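Local coordinates for protein B-agarase (Saccharophagus degradans, PDB 4BQ2) that hydrolyses agarose as a family 50 exo-beta-agarase, probably releasing short sugars from the chain ends, at residues I650-S662 with G666-Y680. Numbering follows the deposited sequence. Where two conformers were deposited one is given.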
loop_
_atom_site.group_PDB
_atom_site.type_symbol
_atom_site.label_atom_id
_atom_site.label_comp_id
_atom_site.label_asym_id
_atom_site.label_seq_id
_atom_site.Cartn_x
_atom_site.Cartn_y
_atom_site.Cartn_z
ATOM N N ILE A 650 2.546 -7.560 -10.897
ATOM C CA ILE A 650 1.963 -6.682 -9.849
ATOM C C ILE A 650 2.251 -7.279 -8.458
ATOM O O ILE A 650 1.816 -8.389 -8.156
ATOM C CB ILE A 650 0.435 -6.546 -10.022
ATOM C CG1 ILE A 650 0.103 -5.819 -11.345
ATOM C CG2 ILE A 650 -0.204 -5.841 -8.794
ATOM C CD1 ILE A 650 0.567 -4.358 -11.443
ATOM N N GLY A 651 3.016 -6.569 -7.633
ATOM C CA GLY A 651 3.419 -7.119 -6.320
ATOM C C GLY A 651 2.339 -6.924 -5.276
ATOM O O GLY A 651 2.289 -7.675 -4.274
ATOM N N GLU A 652 1.491 -5.914 -5.514
ATOM C CA GLU A 652 0.419 -5.479 -4.576
ATOM C C GLU A 652 -0.727 -4.793 -5.301
ATOM O O GLU A 652 -0.495 -3.957 -6.179
ATOM C CB GLU A 652 0.973 -4.478 -3.553
ATOM C CG GLU A 652 2.112 -5.049 -2.740
ATOM C CD GLU A 652 2.722 -4.081 -1.755
ATOM O OE1 GLU A 652 2.152 -2.983 -1.488
ATOM O OE2 GLU A 652 3.785 -4.441 -1.251
ATOM N N PHE A 653 -1.947 -5.162 -4.910
ATOM C CA PHE A 653 -3.160 -4.363 -5.123
ATOM C C PHE A 653 -4.121 -4.791 -4.021
ATOM O O PHE A 653 -3.898 -5.811 -3.339
ATOM C CB PHE A 653 -3.797 -4.585 -6.505
ATOM C CG PHE A 653 -4.478 -5.938 -6.690
ATOM C CD1 PHE A 653 -3.722 -7.099 -6.858
ATOM C CD2 PHE A 653 -5.881 -6.029 -6.767
ATOM C CE1 PHE A 653 -4.351 -8.341 -7.052
ATOM C CE2 PHE A 653 -6.515 -7.261 -6.978
ATOM C CZ PHE A 653 -5.752 -8.419 -7.107
ATOM N N HIS A 654 -5.179 -4.019 -3.854
ATOM C CA HIS A 654 -6.263 -4.401 -2.942
ATOM C C HIS A 654 -7.509 -3.550 -3.126
ATOM O O HIS A 654 -7.436 -2.509 -3.765
ATOM C CB HIS A 654 -5.840 -4.513 -1.457
ATOM C CG HIS A 654 -5.371 -3.239 -0.788
ATOM N ND1 HIS A 654 -5.995 -2.000 -0.917
ATOM C CD2 HIS A 654 -4.366 -3.050 0.092
ATOM C CE1 HIS A 654 -5.363 -1.106 -0.178
ATOM N NE2 HIS A 654 -4.362 -1.714 0.435
ATOM N N ILE A 655 -8.641 -4.017 -2.592
ATOM C CA ILE A 655 -9.871 -3.197 -2.483
ATOM C C ILE A 655 -10.489 -3.533 -1.126
ATOM O O ILE A 655 -10.556 -4.704 -0.755
ATOM C CB ILE A 655 -10.890 -3.568 -3.594
ATOM C CG1 ILE A 655 -10.280 -3.338 -4.980
ATOM C CG2 ILE A 655 -12.175 -2.744 -3.465
ATOM C CD1 ILE A 655 -9.856 -4.621 -5.694
ATOM N N GLY A 656 -10.878 -2.519 -0.357
ATOM C CA GLY A 656 -11.548 -2.764 0.942
ATOM C C GLY A 656 -12.930 -2.138 1.028
ATOM O O GLY A 656 -13.375 -1.411 0.116
ATOM N N ALA A 657 -13.616 -2.404 2.139
ATOM C CA ALA A 657 -14.975 -1.866 2.336
ATOM C C ALA A 657 -15.125 -1.555 3.823
ATOM O O ALA A 657 -14.245 -1.900 4.621
ATOM C CB ALA A 657 -16.019 -2.894 1.886
ATOM N N MET A 658 -16.240 -0.926 4.186
ATOM C CA MET A 658 -16.445 -0.467 5.570
ATOM C C MET A 658 -17.645 -1.126 6.244
ATOM O O MET A 658 -18.105 -0.661 7.305
ATOM C CB MET A 658 -16.584 1.063 5.580
ATOM C CG MET A 658 -15.429 1.758 4.866
ATOM S SD MET A 658 -15.647 3.529 4.662
ATOM C CE MET A 658 -15.305 4.035 6.350
ATOM N N ASP A 659 -18.137 -2.208 5.642
ATOM C CA ASP A 659 -19.313 -2.932 6.138
ATOM C C ASP A 659 -18.995 -4.154 7.049
ATOM O O ASP A 659 -19.896 -4.943 7.377
ATOM C CB ASP A 659 -20.170 -3.385 4.967
ATOM C CG ASP A 659 -19.443 -4.390 4.047
ATOM O OD1 ASP A 659 -18.203 -4.575 4.159
ATOM O OD2 ASP A 659 -20.127 -4.999 3.220
ATOM N N HIS A 660 -17.737 -4.290 7.460
ATOM C CA HIS A 660 -17.310 -5.348 8.370
ATOM C C HIS A 660 -16.470 -4.760 9.483
ATOM O O HIS A 660 -15.519 -5.388 9.988
ATOM C CB HIS A 660 -16.541 -6.392 7.550
ATOM C CG HIS A 660 -16.409 -7.736 8.185
ATOM N ND1 HIS A 660 -17.340 -8.741 8.010
ATOM C CD2 HIS A 660 -15.376 -8.287 8.868
ATOM C CE1 HIS A 660 -16.906 -9.838 8.605
ATOM N NE2 HIS A 660 -15.713 -9.591 9.126
ATOM N N GLY A 661 -16.817 -3.540 9.907
ATOM C CA GLY A 661 -16.252 -3.013 11.132
ATOM C C GLY A 661 -14.990 -2.194 11.023
ATOM O O GLY A 661 -14.553 -1.618 12.004
ATOM N N SER A 662 -14.399 -2.089 9.826
ATOM C CA SER A 662 -13.182 -1.290 9.685
ATOM C C SER A 662 -13.437 0.208 9.651
ATOM O O SER A 662 -14.397 0.661 9.085
ATOM C CB SER A 662 -12.404 -1.687 8.412
ATOM O OG SER A 662 -11.131 -1.069 8.422
ATOM N N GLY A 666 -8.908 0.998 3.121
ATOM C CA GLY A 666 -7.625 0.808 2.444
ATOM C C GLY A 666 -7.434 1.819 1.306
ATOM O O GLY A 666 -8.094 2.847 1.275
ATOM N N LEU A 667 -6.559 1.520 0.346
ATOM C CA LEU A 667 -6.277 2.461 -0.762
ATOM C C LEU A 667 -7.365 2.596 -1.848
ATOM O O LEU A 667 -7.570 3.656 -2.448
ATOM C CB LEU A 667 -4.891 2.140 -1.388
ATOM C CG LEU A 667 -3.763 2.441 -0.382
ATOM C CD1 LEU A 667 -2.414 1.874 -0.800
ATOM C CD2 LEU A 667 -3.647 3.953 -0.109
ATOM N N ILE A 668 -8.064 1.510 -2.110
ATOM C CA ILE A 668 -9.078 1.483 -3.138
ATOM C C ILE A 668 -10.337 0.962 -2.463
ATOM O O ILE A 668 -10.262 0.046 -1.641
ATOM C CB ILE A 668 -8.673 0.593 -4.343
ATOM C CG1 ILE A 668 -7.459 1.204 -5.092
ATOM C CG2 ILE A 668 -9.893 0.354 -5.250
ATOM C CD1 ILE A 668 -7.721 2.536 -5.843
ATOM N N HIS A 669 -11.471 1.591 -2.760
ATOM C CA HIS A 669 -12.687 1.456 -1.924
ATOM C C HIS A 669 -13.857 0.845 -2.704
ATOM O O HIS A 669 -14.121 1.232 -3.856
ATOM C CB HIS A 669 -13.131 2.840 -1.375
ATOM C CG HIS A 669 -12.084 3.570 -0.574
ATOM N ND1 HIS A 669 -12.272 4.855 -0.113
ATOM C CD2 HIS A 669 -10.843 3.202 -0.167
ATOM C CE1 HIS A 669 -11.198 5.246 0.560
ATOM N NE2 HIS A 669 -10.313 4.261 0.536
ATOM N N ALA A 670 -14.571 -0.069 -2.051
ATOM C CA ALA A 670 -15.776 -0.687 -2.570
ATOM C C ALA A 670 -16.934 -0.354 -1.641
ATOM O O ALA A 670 -16.718 0.074 -0.492
ATOM C CB ALA A 670 -15.602 -2.205 -2.652
ATOM N N ALA A 671 -18.144 -0.595 -2.129
ATOM C CA ALA A 671 -19.389 -0.209 -1.433
ATOM C C ALA A 671 -19.779 -1.223 -0.382
ATOM O O ALA A 671 -20.586 -0.913 0.495
ATOM C CB ALA A 671 -20.518 -0.061 -2.434
ATOM N N SER A 672 -19.204 -2.429 -0.473
ATOM C CA SER A 672 -19.624 -3.594 0.318
ATOM C C SER A 672 -18.695 -4.737 0.035
ATOM O O SER A 672 -17.907 -4.669 -0.958
ATOM C CB SER A 672 -21.057 -4.024 -0.068
ATOM O OG SER A 672 -21.097 -4.657 -1.332
ATOM N N GLN A 673 -18.796 -5.813 0.836
ATOM C CA GLN A 673 -17.949 -6.991 0.584
ATOM C C GLN A 673 -18.203 -7.553 -0.800
ATOM O O GLN A 673 -17.254 -7.938 -1.492
ATOM C CB GLN A 673 -18.173 -8.098 1.655
ATOM C CG GLN A 673 -17.686 -7.700 3.047
ATOM C CD GLN A 673 -16.266 -7.235 3.028
ATOM O OE1 GLN A 673 -15.912 -6.168 3.601
ATOM N NE2 GLN A 673 -15.436 -7.982 2.335
ATOM N N ALA A 674 -19.472 -7.600 -1.228
ATOM C CA ALA A 674 -19.780 -8.084 -2.594
ATOM C C ALA A 674 -19.163 -7.206 -3.668
ATOM O O ALA A 674 -18.644 -7.701 -4.684
ATOM C CB ALA A 674 -21.279 -8.218 -2.840
ATOM N N ASP A 675 -19.253 -5.897 -3.468
ATOM C CA ASP A 675 -18.613 -4.970 -4.412
ATOM C C ASP A 675 -17.078 -5.152 -4.383
ATOM O O ASP A 675 -16.426 -5.018 -5.422
ATOM C CB ASP A 675 -19.044 -3.542 -4.078
ATOM C CG ASP A 675 -18.647 -2.512 -5.164
ATOM O OD1 ASP A 675 -18.734 -2.812 -6.357
ATOM O OD2 ASP A 675 -18.248 -1.390 -4.805
ATOM N N ARG A 676 -16.497 -5.461 -3.219
ATOM C CA ARG A 676 -15.054 -5.755 -3.149
ATOM C C ARG A 676 -14.739 -6.887 -4.105
ATOM O O ARG A 676 -13.749 -6.806 -4.867
ATOM C CB ARG A 676 -14.593 -6.223 -1.760
ATOM C CG ARG A 676 -14.363 -5.178 -0.693
ATOM C CD ARG A 676 -13.904 -5.956 0.551
ATOM N NE ARG A 676 -12.458 -6.169 0.670
ATOM C CZ ARG A 676 -11.866 -7.121 1.395
ATOM N NH1 ARG A 676 -12.589 -8.006 2.087
ATOM N NH2 ARG A 676 -10.530 -7.155 1.489
ATOM N N GLY A 677 -15.592 -7.921 -4.077
ATOM C CA GLY A 677 -15.423 -9.093 -4.957
ATOM C C GLY A 677 -15.533 -8.749 -6.438
ATOM O O GLY A 677 -14.698 -9.175 -7.276
ATOM N N GLU A 678 -16.552 -7.961 -6.786
ATOM C CA GLU A 678 -16.645 -7.456 -8.173
ATOM C C GLU A 678 -15.432 -6.653 -8.639
ATOM O O GLU A 678 -14.904 -6.886 -9.723
ATOM C CB GLU A 678 -17.924 -6.629 -8.339
ATOM C CG GLU A 678 -19.171 -7.515 -8.271
ATOM C CD GLU A 678 -19.213 -8.568 -9.378
ATOM O OE1 GLU A 678 -18.768 -8.266 -10.513
ATOM O OE2 GLU A 678 -19.685 -9.713 -9.134
ATOM N N MET A 679 -14.966 -5.730 -7.804
ATOM C CA MET A 679 -13.809 -4.926 -8.142
ATOM C C MET A 679 -12.534 -5.777 -8.257
ATOM O O MET A 679 -11.669 -5.483 -9.086
ATOM C CB MET A 679 -13.654 -3.786 -7.152
ATOM C CG MET A 679 -14.847 -2.783 -7.274
ATOM S SD MET A 679 -14.743 -1.403 -6.123
ATOM C CE MET A 679 -13.210 -0.583 -6.572
ATOM N N TYR A 680 -12.426 -6.823 -7.446
ATOM C CA TYR A 680 -11.281 -7.756 -7.560
ATOM C C TYR A 680 -11.247 -8.393 -8.951
ATOM O O TYR A 680 -10.194 -8.467 -9.609
ATOM C CB TYR A 680 -11.379 -8.858 -6.511
ATOM C CG TYR A 680 -10.307 -9.935 -6.617
ATOM C CD1 TYR A 680 -10.452 -11.040 -7.454
ATOM C CD2 TYR A 680 -9.169 -9.865 -5.813
ATOM C CE1 TYR A 680 -9.471 -12.018 -7.520
ATOM C CE2 TYR A 680 -8.188 -10.840 -5.858
ATOM C CZ TYR A 680 -8.340 -11.897 -6.719
ATOM O OH TYR A 680 -7.360 -12.856 -6.727
HETATM O O HOH W 1 -17.803 0.213 2.324
#
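Ile655 is the apolar hub between the chain leaving strand 648-652 and the loop and helix of 666-680. Its CG2, anti to the backbone N, reaches Ala670 CB at 3.6 Å and meets the thioether end of Met679; CG1 lies against Ile668 CG2, and CD1 rests on the helix backbone at Met679 and Tyr680. Branching suits this place because each arm fills a different direction, and the small methyl of Ala670 fits against CG2 beside the backbone bridge. Nearer the strand, Phe653 CZ touches Tyr680 CE2 at 3.7 Å, the ring planes inclined by 36°.

Around this core, hydrogen bonds take over. Gly656 pairs with His669 in a single beta bridge: Gly656 N donates to Ile668 O (2.9 Å) and Ala670 N to Gly656 O (2.8 Å). Arg676, its chain bent at chi3 (89°), sends NE in a nearly straight bond to Ile655 O (2.8 Å), which lies in the guanidinium plane; NH2 also binds Gly719 O. Water joins Met658 N to Ala670 O.

At the outer edge Asp659 OD2 accepts from Gln673 N (2.8 Å) on its syn side, the N-H tilted from the carboxylate plane, while Ser672 OG caps Asp675 N. Carboxylate and hydroxyl thus serve first-turn amides, where the helix dipole would probably favour negative charge, tying the strand's exit loop to the helix start in a beta-alpha-beta crossover to strand 693-699, consistent with a (beta/alpha)8 barrel.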